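Local coordinates for protein adenosylmethionine-8-amino-7-oxononanoate aminotransferase (Methanocaldococcus jannaschii, PDB 6ZHK) that probably transfers an amino group from S-adenosyl-L-methionine to 7-keto-8-aminopelargonic acid in biotin synthesis, using pyridoxal 5'-phosphate as cofactor, at residues 113-118 against 313-318; 16-21 against 29-34; 421-426 against 454-459; 73-78 against 305-310. All coordinates share one frame; numbering follows the deposited sequence.

Contact 1 of 4, residues 113-118 against 313-318; sequences LTKVFY and TLTTDE. With MG (magnesium ion), chain C.
Asp317 OD1 is met on both faces of its carboxylate: by Thr114 OG1 from well above the plane (2.7 Å) and, from the other face on the syn side, by Lys115 NZ in a salt bridge (2.9 Å). Val116 CG1 lies 3.6 Å above one face of the Tyr118 ring, offset toward its rim, and Phe117 meets Trp22 of the second subunit edge-to-face. This lysine conformer, one of two modelled, also donates to Glu19 O of the second subunit. An alanine in place of Asp317 would probably leave the Thr114 hydroxyl without its mate and the lysine without its countercharge. Thr114 N and Lys115 N both donate to Thr315 O, a beta bulge. Val116 CG2 lies alongside Leu314 CG at 3.8 Å. Leu113 O binds the magnesium ion at 2.2 Å, with Val106, Thr109 and Pro110. Strand 115-119, antiparallel to 311-315, is outermost in the sheet within this chain, the Val116 backbone bonding on to the second subunit; Val116 packs on helix 96-108, Phe117 on helix 122-140.

Contact 2 of 4, residues 16-21 against 29-34; sequences WDKEYI and KEYRES
Tyr31 OH donates to Asp17 OD2 at 2.7 Å, using the syn lone pair of the acid, in the tightly packed, buried half of the contact. The oxygen sits at the ring edge in plane, and carboxylate and ring stand 80° apart. Asp17 CG lies anti to the backbone N (chi1 -172°), which carries the acid across to the phenol; OD1 accepts from His23. The other half is partly exposed. There Lys18 and Arg32 run alongside each other, head to tail, CB of Lys18 3.8 Å from CG of Arg32. Lys18 NZ donates to Ser34 O (2.7 Å), just past the helix end, and weakly to Arg32 O. In return Arg32 NE donates to Lys18 O at 3.2 Å, the acceptor lying almost in the guanidinium plane. The axes of segments 16-20 and 29-33 run nearly antiparallel (160°), 9.8 Å apart at closest. Strand 38-43 backs them through Ile38, which touches Asp17 and Tyr31, and Tyr320 of the second subunit packs on Arg32.

Contact 3 of 4, residues 421-426 against 454-459; sequences EKLLEK and CDALYE
Lys426 leans from the end of helix 415-425 toward Ala456 and Glu459 of helix 447-463. Its CB points at the opposite helix and CG carries the chain on; contact begins at CD, which rests on the Ala456 methyl, Lys426 CD to Ala456 CB 3.8 Å, and beside the carbonyl oxygen of the same residue. Lys426 CE stays beside that oxygen and passes Glu459 OE1 at 3.6 Å. The final bend (chi4 -56°) then turns NZ onto OE1 of Glu459, a salt bridge of 3.0 Å met nearly along the C-O axis. Glu463, one turn further on, binds the same ammonium, so two carboxylates share one charge at the exposed side, where Glu459 lies. The interior is apolar: Leu423 spreads its branches, CD1 to Leu457 CD1 at 3.8 Å and CD2 to Ala456 CB at 4.1 Å. Leu423 and Ala456 also both touch Ile428 of strand 428-429. Such helices packed against a short strand are consistent with the C-terminal small domain of fold-type I pyridoxal-phosphate aminotransferases.

Contact 4 of 4, residues 73-78 against 305-310; sequences EIIEAI and GGYLPL
Tyr307 presses the CD2-CE2 side of its ring onto Ile74 and Ile75 of helix 72-82, while Ile78 CD1 reaches Tyr307 CB. Its CG lies anti to the carbonyl carbon (chi1 -69°), and a chi2 of 4° turns CD2 away from its own CA, toward the helix. Ile74 has CG2 anti to the backbone N and CG1 anti to the carbonyl carbon (chi1 -53°); this sets CG2 obliquely at 3.4 Å from Tyr307 CD2, while Ile74 CD1 stands 4.2 Å over one ring face, near the rim. Ile75 CG1 approaches Tyr307 CE2 at 3.8 Å, again obliquely. The loop joining strands 296-299 and 311-315 of the large-domain sheet holds Lys301, the predicted attachment point of the cofactor (not attached in this structure), a few residues before Gly305. Gly305 has a positive phi (73°), and a CB there would run into Ile74 CD1. Tyr307 OH is hydrogen-bonded to Gly68 O and Arg71 N, so a leucine in place of Tyr307 would probably leave both without that partner and open a gap beside Ile75. Ile78 and Leu308 meet tip to tip, CD1 to CD1 at 3.7 Å. Tyr307 O accepts from Asn342 of the second subunit.

In the fold
Along the chain contact 2 closes first, within the N-terminal helices; contacts 4 and 1 then cross, with 73-78 and 113-118 preceding 305-310 and 313-318, and contact 3 comes last. Contacts 1 and 4 lie 23 Å apart between centres and touch where Tyr118 packs on Leu310; both second segments belong to the chain leading into and along strand 311-315. Contacts 1 and 2 are on opposite sides of the chain's centre, 42 Å apart between centres, yet Lys115 NZ of one subunit hydrogen-bonds to the backbone O of Glu19 in the other: the homodimer brings them together. Contacts 1, 2 and 4 all reach the second subunit; contact 3 does not, and is about 7 Å from contact 2 between nearest atoms.

Contact 1 of 4, residues 113-118 against 313-318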
loop_
_atom_site.group_PDB
_atom_site.type_symbol
_atom_site.label_atom_id
_atom_site.label_comp_id
_atom_site.label_asym_id
_atom_site.label_seq_id
_atom_site.Cartn_x
_atom_site.Cartn_y
_atom_site.Cartn_z
ATOM N N LEU A 113 -23.086 6.495 -2.187
ATOM C CA LEU A 113 -21.773 6.170 -1.602
ATOM C C LEU A 113 -21.466 7.213 -0.532
ATOM O O LEU A 113 -21.225 8.409 -0.817
ATOM C CB LEU A 113 -20.685 6.143 -2.684
ATOM C CG LEU A 113 -20.889 5.140 -3.832
ATOM C CD1 LEU A 113 -19.947 5.386 -5.016
ATOM C CD2 LEU A 113 -20.687 3.701 -3.347
ATOM N N THR A 114 -21.477 6.711 0.717
ATOM C CA THR A 114 -21.631 7.525 1.907
ATOM C C THR A 114 -20.541 7.236 2.934
ATOM O O THR A 114 -20.537 7.856 4.009
ATOM C CB THR A 114 -22.991 7.236 2.555
ATOM O OG1 THR A 114 -23.131 5.821 2.629
ATOM C CG2 THR A 114 -24.145 7.779 1.733
ATOM N N LYS A 115 -19.669 6.268 2.672
ATOM C CA LYS A 115 -18.673 5.934 3.707
ATOM C C LYS A 115 -17.311 5.805 3.031
ATOM O O LYS A 115 -17.262 5.412 1.863
ATOM C CB LYS A 115 -19.013 4.601 4.367
ATOM C CG LYS A 115 -20.299 4.655 5.234
ATOM C CD LYS A 115 -20.101 5.543 6.445
ATOM C CE LYS A 115 -21.294 5.568 7.389
ATOM N NZ LYS A 115 -22.286 6.576 6.948
ATOM N N VAL A 116 -16.238 6.128 3.762
ATOM C CA VAL A 116 -14.902 6.233 3.172
ATOM C C VAL A 116 -13.948 5.421 4.051
ATOM O O VAL A 116 -13.901 5.679 5.255
ATOM C CB VAL A 116 -14.409 7.717 3.131
ATOM C CG1 VAL A 116 -12.920 7.784 2.790
ATOM C CG2 VAL A 116 -15.204 8.494 2.109
ATOM N N PHE A 117 -13.248 4.444 3.452
ATOM C CA PHE A 117 -12.209 3.712 4.157
ATOM C C PHE A 117 -10.915 4.004 3.400
ATOM O O PHE A 117 -10.786 3.640 2.225
ATOM C CB PHE A 117 -12.520 2.197 4.089
ATOM C CG PHE A 117 -11.681 1.402 5.047
ATOM C CD1 PHE A 117 -10.324 1.202 4.816
ATOM C CD2 PHE A 117 -12.259 0.909 6.202
ATOM C CE1 PHE A 117 -9.532 0.547 5.769
ATOM C CE2 PHE A 117 -11.489 0.220 7.137
ATOM C CZ PHE A 117 -10.129 0.090 6.940
ATOM N N TYR A 118 -9.905 4.566 4.085
ATOM C CA TYR A 118 -8.708 5.022 3.400
ATOM C C TYR A 118 -7.629 3.947 3.368
ATOM O O TYR A 118 -7.563 3.103 4.241
ATOM C CB TYR A 118 -8.057 6.161 4.192
ATOM C CG TYR A 118 -8.838 7.479 4.123
ATOM C CD1 TYR A 118 -8.907 8.187 2.927
ATOM C CD2 TYR A 118 -9.448 8.025 5.260
ATOM C CE1 TYR A 118 -9.574 9.416 2.873
ATOM C CE2 TYR A 118 -10.095 9.249 5.223
ATOM C CZ TYR A 118 -10.186 9.923 4.018
ATOM O OH TYR A 118 -10.801 11.139 3.920
ATOM N N THR A 313 -11.643 3.443 -0.468
ATOM C CA THR A 313 -12.701 2.544 -0.893
ATOM C C THR A 313 -14.002 3.107 -0.321
ATOM O O THR A 313 -14.149 3.240 0.881
ATOM C CB THR A 313 -12.437 1.145 -0.288
ATOM O OG1 THR A 313 -11.106 0.748 -0.664
ATOM C CG2 THR A 313 -13.460 0.128 -0.746
ATOM N N LEU A 314 -14.923 3.490 -1.191
ATOM C CA LEU A 314 -16.168 4.055 -0.718
ATOM C C LEU A 314 -17.282 2.995 -0.833
ATOM O O LEU A 314 -17.340 2.268 -1.821
ATOM C CB LEU A 314 -16.502 5.252 -1.638
ATOM C CG LEU A 314 -15.953 6.570 -1.129
ATOM C CD1 LEU A 314 -14.418 6.642 -1.210
ATOM C CD2 LEU A 314 -16.700 7.774 -1.700
ATOM N N THR A 315 -18.204 2.960 0.145
ATOM C CA THR A 315 -19.282 1.972 0.158
ATOM C C THR A 315 -20.613 2.652 0.548
ATOM O O THR A 315 -20.648 3.834 0.954
ATOM C CB THR A 315 -19.025 0.814 1.147
ATOM O OG1 THR A 315 -19.282 1.311 2.457
ATOM C CG2 THR A 315 -17.583 0.354 1.196
ATOM N N THR A 316 -21.677 1.871 0.385
ATOM C CA THR A 316 -23.043 2.175 0.772
ATOM C C THR A 316 -23.162 1.985 2.273
ATOM O O THR A 316 -22.306 1.337 2.872
ATOM C CB THR A 316 -24.026 1.244 0.062
ATOM O OG1 THR A 316 -23.683 -0.083 0.495
ATOM C CG2 THR A 316 -23.935 1.397 -1.442
ATOM N N ASP A 317 -24.182 2.604 2.878
ATOM C CA ASP A 317 -24.404 2.337 4.291
ATOM C C ASP A 317 -24.813 0.873 4.498
ATOM O O ASP A 317 -24.592 0.322 5.591
ATOM C CB ASP A 317 -25.504 3.235 4.873
ATOM C CG ASP A 317 -25.034 4.663 5.140
ATOM O OD1 ASP A 317 -23.816 4.933 5.096
ATOM O OD2 ASP A 317 -25.920 5.473 5.430
ATOM N N GLU A 318 -25.443 0.285 3.467
ATOM C CA GLU A 318 -25.910 -1.094 3.588
ATOM C C GLU A 318 -24.714 -2.005 3.910
ATOM O O GLU A 318 -24.754 -2.829 4.811
ATOM C CB GLU A 318 -26.659 -1.523 2.322
ATOM C CG GLU A 318 -26.904 -3.035 2.193
ATOM C CD GLU A 318 -27.749 -3.824 3.203
ATOM O OE1 GLU A 318 -28.560 -3.170 3.939
ATOM O OE2 GLU A 318 -27.602 -5.120 3.286
HETATM MG MG MG C . -21.332 10.019 -2.316
HETATM O O HOH W 1 -9.085 2.098 0.670
HETATM O O HOH W 2 -22.953 10.821 -1.201
#

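Contact 2 of 4, residues 16-21 against 29-34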
loop_
_atom_site.group_PDB
_atom_site.type_symbol
_atom_site.label_atom_id
_atom_site.label_comp_id
_atom_site.label_asym_id
_atom_site.label_seq_id
_atom_site.Cartn_x
_atom_site.Cartn_y
_atom_site.Cartn_z
ATOM N N TRP A 16 24.479 3.878 -9.282
ATOM C CA TRP A 16 23.804 3.479 -8.050
ATOM C C TRP A 16 22.382 3.038 -8.381
ATOM O O TRP A 16 21.877 2.056 -7.833
ATOM C CB TRP A 16 23.792 4.652 -7.049
ATOM C CG TRP A 16 25.130 4.964 -6.431
ATOM C CD1 TRP A 16 26.285 4.219 -6.483
ATOM C CD2 TRP A 16 25.428 6.083 -5.586
ATOM N NE1 TRP A 16 27.282 4.816 -5.775
ATOM C CE2 TRP A 16 26.782 5.949 -5.196
ATOM C CE3 TRP A 16 24.690 7.182 -5.137
ATOM C CZ2 TRP A 16 27.391 6.883 -4.373
ATOM C CZ3 TRP A 16 25.298 8.105 -4.310
ATOM C CH2 TRP A 16 26.628 7.947 -3.930
ATOM N N ASP A 17 21.759 3.733 -9.310
ATOM C CA ASP A 17 20.426 3.373 -9.750
ATOM C C ASP A 17 20.407 1.910 -10.213
ATOM O O ASP A 17 19.549 1.114 -9.820
ATOM C CB ASP A 17 19.985 4.336 -10.844
ATOM C CG ASP A 17 18.541 4.201 -11.269
ATOM O OD1 ASP A 17 17.655 3.887 -10.355
ATOM O OD2 ASP A 17 18.290 4.379 -12.500
ATOM N N LYS A 18 21.369 1.546 -11.067
ATOM C CA LYS A 18 21.413 0.217 -11.650
ATOM C C LYS A 18 21.895 -0.779 -10.609
ATOM O O LYS A 18 21.610 -1.955 -10.706
ATOM C CB LYS A 18 22.345 0.255 -12.880
ATOM C CG LYS A 18 21.753 0.973 -14.095
ATOM C CD LYS A 18 22.826 1.368 -15.159
ATOM C CE LYS A 18 22.160 2.062 -16.332
ATOM N NZ LYS A 18 23.060 2.214 -17.520
ATOM N N GLU A 19 22.757 -0.355 -9.687
ATOM C CA GLU A 19 23.354 -1.283 -8.737
ATOM C C GLU A 19 22.377 -1.664 -7.617
ATOM O O GLU A 19 22.411 -2.806 -7.142
ATOM C CB GLU A 19 24.632 -0.697 -8.127
ATOM C CG GLU A 19 25.314 -1.523 -7.052
ATOM C CD GLU A 19 25.607 -2.962 -7.436
ATOM O OE1 GLU A 19 26.039 -3.160 -8.589
ATOM O OE2 GLU A 19 25.354 -3.887 -6.609
ATOM N N TYR A 20 21.579 -0.707 -7.148
ATOM C CA TYR A 20 20.925 -0.897 -5.845
ATOM C C TYR A 20 19.409 -1.021 -5.940
ATOM O O TYR A 20 18.787 -1.574 -5.026
ATOM C CB TYR A 20 21.203 0.269 -4.894
ATOM C CG TYR A 20 22.663 0.387 -4.549
ATOM C CD1 TYR A 20 23.296 -0.596 -3.826
ATOM C CD2 TYR A 20 23.401 1.522 -4.938
ATOM C CE1 TYR A 20 24.642 -0.481 -3.483
ATOM C CE2 TYR A 20 24.748 1.637 -4.609
ATOM C CZ TYR A 20 25.371 0.620 -3.907
ATOM O OH TYR A 20 26.705 0.729 -3.598
ATOM N N ILE A 21 18.814 -0.501 -7.018
ATOM C CA ILE A 21 17.354 -0.511 -7.064
ATOM C C ILE A 21 16.837 -1.629 -7.967
ATOM O O ILE A 21 17.237 -1.733 -9.147
ATOM C CB ILE A 21 16.801 0.829 -7.533
ATOM C CG1 ILE A 21 17.214 1.931 -6.554
ATOM C CG2 ILE A 21 15.266 0.735 -7.754
ATOM C CD1 ILE A 21 16.601 3.333 -6.891
ATOM N N LYS A 29 18.113 -6.591 -16.436
ATOM C CA LYS A 29 19.194 -6.841 -17.402
ATOM C C LYS A 29 19.219 -5.730 -18.436
ATOM O O LYS A 29 20.275 -5.205 -18.752
ATOM C CB LYS A 29 19.122 -8.249 -17.998
ATOM C CG LYS A 29 20.041 -8.478 -19.204
ATOM C CD LYS A 29 20.612 -9.865 -19.359
ATOM C CE LYS A 29 21.619 -9.921 -20.507
ATOM N NZ LYS A 29 21.121 -9.148 -21.686
ATOM N N GLU A 30 18.056 -5.399 -18.998
ATOM C CA GLU A 30 17.988 -4.432 -20.072
ATOM C C GLU A 30 18.123 -3.017 -19.547
ATOM O O GLU A 30 18.739 -2.185 -20.193
ATOM C CB GLU A 30 16.702 -4.617 -20.865
ATOM C CG GLU A 30 16.888 -5.893 -21.639
ATOM C CD GLU A 30 15.878 -6.097 -22.738
ATOM O OE1 GLU A 30 14.997 -5.198 -22.910
ATOM O OE2 GLU A 30 15.992 -7.153 -23.412
ATOM N N TYR A 31 17.531 -2.756 -18.388
ATOM C CA TYR A 31 17.621 -1.436 -17.800
ATOM C C TYR A 31 19.095 -1.108 -17.521
ATOM O O TYR A 31 19.555 0.008 -17.728
ATOM C CB TYR A 31 16.738 -1.451 -16.528
ATOM C CG TYR A 31 16.598 -0.102 -15.863
ATOM C CD1 TYR A 31 15.610 0.783 -16.262
ATOM C CD2 TYR A 31 17.440 0.275 -14.817
ATOM C CE1 TYR A 31 15.453 2.019 -15.649
ATOM C CE2 TYR A 31 17.341 1.541 -14.249
ATOM C CZ TYR A 31 16.322 2.401 -14.644
ATOM O OH TYR A 31 16.224 3.657 -14.091
ATOM N N ARG A 32 19.848 -2.096 -17.044
ATOM C CA ARG A 32 21.240 -1.847 -16.722
ATOM C C ARG A 32 22.091 -1.573 -17.965
ATOM O O ARG A 32 23.164 -0.990 -17.827
ATOM C CB ARG A 32 21.867 -3.031 -16.004
ATOM C CG ARG A 32 21.459 -3.078 -14.544
ATOM C CD ARG A 32 21.629 -4.540 -14.199
ATOM N NE ARG A 32 21.963 -4.418 -12.795
ATOM C CZ ARG A 32 22.393 -5.398 -12.022
ATOM N NH1 ARG A 32 22.629 -6.603 -12.530
ATOM N NH2 ARG A 32 22.618 -5.127 -10.754
ATOM N N GLU A 33 21.598 -1.960 -19.147
ATOM C CA GLU A 33 22.355 -1.728 -20.371
ATOM C C GLU A 33 22.034 -0.363 -20.958
ATOM O O GLU A 33 22.804 0.129 -21.766
ATOM C CB GLU A 33 22.085 -2.796 -21.418
ATOM C CG GLU A 33 22.867 -4.053 -21.129
ATOM C CD GLU A 33 22.322 -5.289 -21.823
ATOM O OE1 GLU A 33 21.245 -5.205 -22.510
ATOM O OE2 GLU A 33 22.964 -6.343 -21.671
ATOM N N SER A 34 20.880 0.223 -20.607
ATOM C CA SER A 34 20.454 1.404 -21.338
ATOM C C SER A 34 20.759 2.703 -20.584
ATOM O O SER A 34 21.171 2.705 -19.411
ATOM C CB SER A 34 19.006 1.302 -21.783
ATOM O OG SER A 34 18.183 0.924 -20.680
#

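Contact 3 of 4, residues 421-426 against 454-459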
loop_
_atom_site.group_PDB
_atom_site.type_symbol
_atom_site.label_atom_id
_atom_site.label_comp_id
_atom_site.label_asym_id
_atom_site.label_seq_id
_atom_site.Cartn_x
_atom_site.Cartn_y
_atom_site.Cartn_z
ATOM N N GLU A 421 11.203 5.400 -27.872
ATOM C CA GLU A 421 12.577 5.910 -28.060
ATOM C C GLU A 421 12.591 7.164 -28.938
ATOM O O GLU A 421 13.250 8.167 -28.617
ATOM C CB GLU A 421 13.493 4.825 -28.618
ATOM C CG GLU A 421 14.178 3.981 -27.557
ATOM C CD GLU A 421 15.297 3.160 -28.188
ATOM O OE1 GLU A 421 16.297 2.863 -27.490
ATOM O OE2 GLU A 421 15.183 2.862 -29.410
ATOM N N LYS A 422 11.833 7.118 -30.045
ATOM C CA LYS A 422 11.712 8.253 -30.952
ATOM C C LYS A 422 10.982 9.410 -30.292
ATOM O O LYS A 422 11.298 10.564 -30.522
ATOM C CB LYS A 422 11.016 7.882 -32.271
ATOM C CG LYS A 422 11.645 6.752 -33.079
ATOM C CD LYS A 422 13.116 7.064 -33.503
ATOM C CE LYS A 422 13.751 5.874 -34.210
ATOM N NZ LYS A 422 15.110 6.189 -34.696
ATOM N N LEU A 423 9.963 9.112 -29.479
ATOM C CA LEU A 423 9.266 10.180 -28.784
ATOM C C LEU A 423 10.203 10.846 -27.784
ATOM O O LEU A 423 10.109 12.041 -27.574
ATOM C CB LEU A 423 8.030 9.602 -28.082
ATOM C CG LEU A 423 6.810 9.360 -28.962
ATOM C CD1 LEU A 423 5.710 8.699 -28.112
ATOM C CD2 LEU A 423 6.278 10.689 -29.523
ATOM N N LEU A 424 11.097 10.074 -27.151
ATOM C CA LEU A 424 11.975 10.672 -26.161
ATOM C C LEU A 424 12.907 11.686 -26.828
ATOM O O LEU A 424 13.182 12.756 -26.253
ATOM C CB LEU A 424 12.754 9.573 -25.409
ATOM C CG LEU A 424 13.257 9.974 -24.025
ATOM C CD1 LEU A 424 12.128 10.206 -23.028
ATOM C CD2 LEU A 424 14.326 9.033 -23.479
ATOM N N GLU A 425 13.347 11.382 -28.064
ATOM C CA GLU A 425 14.168 12.332 -28.826
ATOM C C GLU A 425 13.414 13.636 -29.106
ATOM O O GLU A 425 14.033 14.684 -29.334
ATOM C CB GLU A 425 14.594 11.740 -30.174
ATOM C CG GLU A 425 15.550 10.565 -30.064
ATOM C CD GLU A 425 15.679 9.766 -31.357
ATOM O OE1 GLU A 425 14.990 10.096 -32.385
ATOM O OE2 GLU A 425 16.483 8.831 -31.356
ATOM N N LYS A 426 12.074 13.567 -29.189
ATOM C CA LYS A 426 11.247 14.730 -29.461
ATOM C C LYS A 426 10.776 15.379 -28.158
ATOM O O LYS A 426 9.914 16.231 -28.207
ATOM C CB LYS A 426 10.066 14.362 -30.374
ATOM C CG LYS A 426 10.465 13.636 -31.660
ATOM C CD LYS A 426 9.301 13.060 -32.421
ATOM C CE LYS A 426 9.729 12.235 -33.614
ATOM N NZ LYS A 426 10.574 13.080 -34.490
ATOM N N CYS A 454 0.605 14.892 -30.778
ATOM C CA CYS A 454 0.048 14.043 -31.818
ATOM C C CYS A 454 0.871 14.108 -33.116
ATOM O O CYS A 454 1.060 13.091 -33.788
ATOM C CB CYS A 454 -1.401 14.485 -32.028
ATOM S SG CYS A 454 -2.499 14.123 -30.604
ATOM N N ASP A 455 1.392 15.311 -33.463
ATOM C CA ASP A 455 2.295 15.428 -34.606
ATOM C C ASP A 455 3.580 14.647 -34.322
ATOM O O ASP A 455 4.109 13.978 -35.201
ATOM C CB ASP A 455 2.710 16.887 -34.850
ATOM C CG ASP A 455 1.675 17.734 -35.566
ATOM O OD1 ASP A 455 0.741 17.175 -36.154
ATOM O OD2 ASP A 455 1.798 18.951 -35.510
ATOM N N ALA A 456 4.107 14.708 -33.090
ATOM C CA ALA A 456 5.325 13.945 -32.825
ATOM C C ALA A 456 5.058 12.439 -32.855
ATOM O O ALA A 456 5.944 11.653 -33.230
ATOM C CB ALA A 456 5.884 14.311 -31.458
ATOM N N LEU A 457 3.855 12.019 -32.425
ATOM C CA LEU A 457 3.574 10.584 -32.435
ATOM C C LEU A 457 3.491 10.061 -33.880
ATOM O O LEU A 457 3.982 8.964 -34.220
ATOM C CB LEU A 457 2.281 10.331 -31.642
ATOM C CG LEU A 457 1.882 8.869 -31.411
ATOM C CD1 LEU A 457 2.988 8.055 -30.726
ATOM C CD2 LEU A 457 0.590 8.767 -30.632
ATOM N N TYR A 458 2.850 10.859 -34.721
ATOM C CA TYR A 458 2.757 10.567 -36.151
ATOM C C TYR A 458 4.155 10.325 -36.759
ATOM O O TYR A 458 4.403 9.296 -37.372
ATOM C CB TYR A 458 1.975 11.690 -36.845
ATOM C CG TYR A 458 1.799 11.515 -38.343
ATOM C CD1 TYR A 458 2.755 11.939 -39.267
ATOM C CD2 TYR A 458 0.630 10.947 -38.842
ATOM C CE1 TYR A 458 2.541 11.793 -40.642
ATOM C CE2 TYR A 458 0.400 10.802 -40.206
ATOM C CZ TYR A 458 1.364 11.213 -41.112
ATOM O OH TYR A 458 1.084 11.046 -42.446
ATOM N N GLU A 459 5.089 11.229 -36.528
ATOM C CA GLU A 459 6.458 11.116 -37.009
ATOM C C GLU A 459 7.192 9.976 -36.298
ATOM O O GLU A 459 8.002 9.279 -36.909
ATOM C CB GLU A 459 7.250 12.366 -36.620
ATOM C CG GLU A 459 6.830 13.646 -37.312
ATOM C CD GLU A 459 7.554 14.861 -36.748
ATOM O OE1 GLU A 459 8.451 14.698 -35.867
ATOM O OE2 GLU A 459 7.272 15.969 -37.236
#

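Contact 4 of 4, residues 73-78 against 305-310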
loop_
_atom_site.group_PDB
_atom_site.type_symbol
_atom_site.label_atom_id
_atom_site.label_comp_id
_atom_site.label_asym_id
_atom_site.label_seq_id
_atom_site.Cartn_x
_atom_site.Cartn_y
_atom_site.Cartn_z
ATOM N N GLU A 73 -0.967 25.014 -5.254
ATOM C CA GLU A 73 -1.945 24.773 -4.191
ATOM C C GLU A 73 -1.658 23.435 -3.492
ATOM O O GLU A 73 -1.867 23.301 -2.275
ATOM C CB GLU A 73 -3.355 24.673 -4.765
ATOM C CG GLU A 73 -3.887 25.970 -5.389
ATOM C CD GLU A 73 -3.644 26.071 -6.881
ATOM O OE1 GLU A 73 -2.608 25.597 -7.347
ATOM O OE2 GLU A 73 -4.523 26.588 -7.584
ATOM N N ILE A 74 -1.253 22.429 -4.281
ATOM C CA ILE A 74 -1.065 21.105 -3.728
ATOM C C ILE A 74 0.234 21.120 -2.922
ATOM O O ILE A 74 0.290 20.593 -1.805
ATOM C CB ILE A 74 -1.043 20.023 -4.837
ATOM C CG1 ILE A 74 -2.272 20.127 -5.745
ATOM C CG2 ILE A 74 -0.981 18.638 -4.212
ATOM C CD1 ILE A 74 -2.209 19.109 -6.899
ATOM N N ILE A 75 1.306 21.630 -3.543
ATOM C CA ILE A 75 2.595 21.723 -2.856
ATOM C C ILE A 75 2.431 22.518 -1.560
ATOM O O ILE A 75 2.857 22.094 -0.474
ATOM C CB ILE A 75 3.695 22.313 -3.793
ATOM C CG1 ILE A 75 4.122 21.330 -4.887
ATOM C CG2 ILE A 75 4.939 22.804 -3.034
ATOM C CD1 ILE A 75 4.750 22.057 -6.068
ATOM N N GLU A 76 1.740 23.656 -1.613
ATOM C CA GLU A 76 1.553 24.465 -0.407
ATOM C C GLU A 76 0.705 23.753 0.662
ATOM O O GLU A 76 0.939 23.925 1.859
ATOM C CB GLU A 76 1.072 25.891 -0.765
ATOM C CG GLU A 76 2.197 26.700 -1.494
ATOM C CD GLU A 76 3.580 26.762 -0.818
ATOM O OE1 GLU A 76 3.605 27.088 0.391
ATOM O OE2 GLU A 76 4.644 26.478 -1.490
ATOM N N ALA A 77 -0.301 22.981 0.250
ATOM C CA ALA A 77 -1.112 22.203 1.188
ATOM C C ALA A 77 -0.261 21.196 1.949
ATOM O O ALA A 77 -0.386 21.047 3.171
ATOM C CB ALA A 77 -2.251 21.537 0.496
ATOM N N ILE A 78 0.626 20.535 1.237
ATOM C CA ILE A 78 1.531 19.565 1.878
ATOM C C ILE A 78 2.410 20.261 2.908
ATOM O O ILE A 78 2.602 19.778 4.033
ATOM C CB ILE A 78 2.327 18.774 0.821
ATOM C CG1 ILE A 78 1.385 17.877 0.014
ATOM C CG2 ILE A 78 3.471 17.967 1.449
ATOM C CD1 ILE A 78 2.037 17.222 -1.246
ATOM N N GLY A 305 -3.712 14.392 -6.897
ATOM C CA GLY A 305 -3.197 15.123 -8.055
ATOM C C GLY A 305 -1.901 14.523 -8.570
ATOM O O GLY A 305 -1.305 15.061 -9.478
ATOM N N GLY A 306 -1.474 13.392 -7.999
ATOM C CA GLY A 306 -0.335 12.686 -8.526
ATOM C C GLY A 306 0.863 12.853 -7.605
ATOM O O GLY A 306 1.956 12.465 -7.994
ATOM N N TYR A 307 0.678 13.480 -6.426
ATOM C CA TYR A 307 1.850 13.871 -5.644
ATOM C C TYR A 307 2.158 12.944 -4.493
ATOM O O TYR A 307 3.333 12.895 -4.033
ATOM C CB TYR A 307 1.777 15.302 -5.082
ATOM C CG TYR A 307 1.870 16.397 -6.125
ATOM C CD1 TYR A 307 1.935 16.094 -7.491
ATOM C CD2 TYR A 307 1.929 17.749 -5.759
ATOM C CE1 TYR A 307 2.048 17.100 -8.448
ATOM C CE2 TYR A 307 2.002 18.751 -6.726
ATOM C CZ TYR A 307 2.061 18.437 -8.077
ATOM O OH TYR A 307 2.149 19.460 -9.022
ATOM N N LEU A 308 1.152 12.190 -4.039
ATOM C CA LEU A 308 1.367 11.279 -2.912
ATOM C C LEU A 308 0.453 10.037 -3.069
ATOM O O LEU A 308 -0.599 10.066 -3.736
ATOM C CB LEU A 308 1.022 12.025 -1.602
ATOM C CG LEU A 308 2.107 12.916 -0.997
ATOM C CD1 LEU A 308 1.495 13.806 0.103
ATOM C CD2 LEU A 308 3.246 12.058 -0.391
ATOM N N PRO A 309 0.790 8.938 -2.391
ATOM C CA PRO A 309 -0.017 7.717 -2.424
ATOM C C PRO A 309 -1.181 7.807 -1.449
ATOM O O PRO A 309 -1.081 7.402 -0.296
ATOM C CB PRO A 309 0.996 6.625 -2.038
ATOM C CG PRO A 309 1.894 7.297 -1.101
ATOM C CD PRO A 309 2.067 8.705 -1.670
ATOM N N LEU A 310 -2.342 8.172 -1.992
ATOM C CA LEU A 310 -3.573 7.956 -1.239
ATOM C C LEU A 310 -4.567 7.126 -2.046
ATOM O O LEU A 310 -4.679 7.294 -3.255
ATOM C CB LEU A 310 -4.191 9.304 -0.855
ATOM C CG LEU A 310 -5.403 9.210 0.081
ATOM C CD1 LEU A 310 -4.980 8.587 1.418
ATOM C CD2 LEU A 310 -5.955 10.618 0.316
#